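Local structure of outer membrane porin protein 32 (2FGQ) at residues Gly91-Leu94 and Ser98-Leu101. The protein forms trimeric, anion-selective channels across the bacterial outer membrane, each subunit a beta barrel, and binds malate inside the channel. Numbering follows the deposited sequence.
Sequences GRDL and SQKL
Leu94 closes the short strand 93-94 and meets helix 96-101, its CA 5.6 Å from the CA of Gln99. Both lie between barrel strands 86-90 and 137-141, in the long loop that, as in porins generally, folds into the barrel and narrows the pore. No backbone hydrogen bond joins the segments; strand 93-94 pairs instead with 133-134, antiparallel and separate from the barrel wall. Leu94 sits against Ser98 and Gln99: its CD2 lies 3.7 Å from Ser98 OG, while its CB meets Gln99 CB at 4.0 Å. The side chains of Leu94 and Gln99 cross at about a right angle, and CD1 of Leu94 reaches CG of Gln99 at 4.1 Å. Ser98 OG faces the carbonyl oxygens of Ile132 and Val95, which can only share its single proton or take it in turn, so Leu94 packs on a hydroxyl already engaged. In Gln99, CG stands anti to the backbone N (chi1 -168°) and the chain is extended beyond it, which brings OE1 toward Asp93. There one water donates to both Asp93 OD1 and Gln99 OE1, 2.7 Å from each. Arg89 completes the link, its NH1 forming a salt bridge with Asp93 OD2 and a hydrogen bond with Gln99 OE1. Two acceptors that cannot bond to each other are thus joined through shared donors, and beside them Leu94, like Thr102 and Arg133 of the same loop, borders the bound D-malate.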
loop_
_atom_site.group_PDB
_atom_site.type_symbol
_atom_site.label_atom_id
_atom_site.label_comp_id
_atom_site.label_asym_id
_atom_site.label_seq_id
_atom_site.Cartn_x
_atom_site.Cartn_y
_atom_site.Cartn_z
ATOM N N GLY A 91 2.962 -8.713 -17.184
ATOM C CA GLY A 91 2.443 -8.299 -15.899
ATOM C C GLY A 91 0.943 -8.086 -15.891
ATOM O O GLY A 91 0.244 -8.065 -16.937
ATOM N N ARG A 92 0.402 -7.900 -14.703
ATOM C CA ARG A 92 -1.011 -7.650 -14.557
ATOM C C ARG A 92 -1.451 -6.399 -15.335
ATOM O O ARG A 92 -0.797 -5.356 -15.293
ATOM C CB ARG A 92 -1.369 -7.454 -13.093
ATOM C CG ARG A 92 -2.913 -7.303 -12.961
ATOM C CD ARG A 92 -3.385 -7.386 -11.609
ATOM N NE ARG A 92 -4.766 -6.999 -11.485
ATOM C CZ ARG A 92 -5.791 -7.831 -11.553
ATOM N NH1 ARG A 92 -5.649 -9.115 -11.880
ATOM N NH2 ARG A 92 -6.996 -7.362 -11.312
ATOM N N ASP A 93 -2.555 -6.524 -16.046
ATOM C CA ASP A 93 -3.073 -5.436 -16.859
ATOM C C ASP A 93 -4.470 -5.785 -17.279
ATOM O O ASP A 93 -4.947 -6.926 -17.093
ATOM C CB ASP A 93 -2.169 -5.332 -18.092
ATOM C CG ASP A 93 -2.242 -4.013 -18.820
ATOM O OD1 ASP A 93 -3.025 -3.059 -18.477
ATOM O OD2 ASP A 93 -1.484 -3.862 -19.823
ATOM N N LEU A 94 -5.123 -4.811 -17.868
ATOM C CA LEU A 94 -6.286 -5.115 -18.711
ATOM C C LEU A 94 -5.941 -6.172 -19.750
ATOM O O LEU A 94 -4.872 -6.120 -20.358
ATOM C CB LEU A 94 -6.781 -3.863 -19.444
ATOM C CG LEU A 94 -7.349 -2.755 -18.556
ATOM C CD1 LEU A 94 -7.478 -1.510 -19.411
ATOM C CD2 LEU A 94 -8.661 -3.181 -18.006
ATOM N N SER A 98 -10.822 -6.623 -23.098
ATOM C CA SER A 98 -11.450 -5.546 -22.356
ATOM C C SER A 98 -10.833 -4.192 -22.690
ATOM O O SER A 98 -11.561 -3.208 -22.836
ATOM C CB SER A 98 -11.396 -5.782 -20.848
ATOM O OG SER A 98 -10.062 -5.662 -20.410
ATOM N N GLN A 99 -9.512 -4.146 -22.834
ATOM C CA GLN A 99 -8.819 -2.904 -23.156
ATOM C C GLN A 99 -9.408 -2.267 -24.413
ATOM O O GLN A 99 -9.692 -1.070 -24.458
ATOM C CB GLN A 99 -7.322 -3.110 -23.304
ATOM C CG GLN A 99 -6.587 -1.771 -23.355
ATOM C CD GLN A 99 -5.128 -1.915 -23.448
ATOM O OE1 GLN A 99 -4.432 -1.808 -22.445
ATOM N NE2 GLN A 99 -4.632 -2.124 -24.660
ATOM N N LYS A 100 -9.643 -3.084 -25.420
ATOM C CA LYS A 100 -10.111 -2.539 -26.681
ATOM C C LYS A 100 -11.618 -2.327 -26.689
ATOM O O LYS A 100 -12.090 -1.309 -27.185
ATOM C CB LYS A 100 -9.707 -3.479 -27.813
ATOM C CG LYS A 100 -9.907 -2.864 -29.203
ATOM C CD LYS A 100 -8.952 -1.717 -29.471
ATOM C CE LYS A 100 -8.848 -1.367 -30.950
ATOM N NZ LYS A 100 -10.086 -0.821 -31.445
ATOM N N LEU A 101 -12.381 -3.275 -26.177
ATOM C CA LEU A 101 -13.830 -3.210 -26.360
ATOM C C LEU A 101 -14.498 -2.246 -25.360
ATOM O O LEU A 101 -15.547 -1.683 -25.660
ATOM C CB LEU A 101 -14.469 -4.587 -26.276
ATOM C CG LEU A 101 -14.366 -5.424 -27.566
ATOM C CD1 LEU A 101 -15.289 -4.832 -28.622
ATOM C CD2 LEU A 101 -12.976 -5.576 -28.093
HETATM O O HOH W 1 -3.810 -1.009 -19.966
#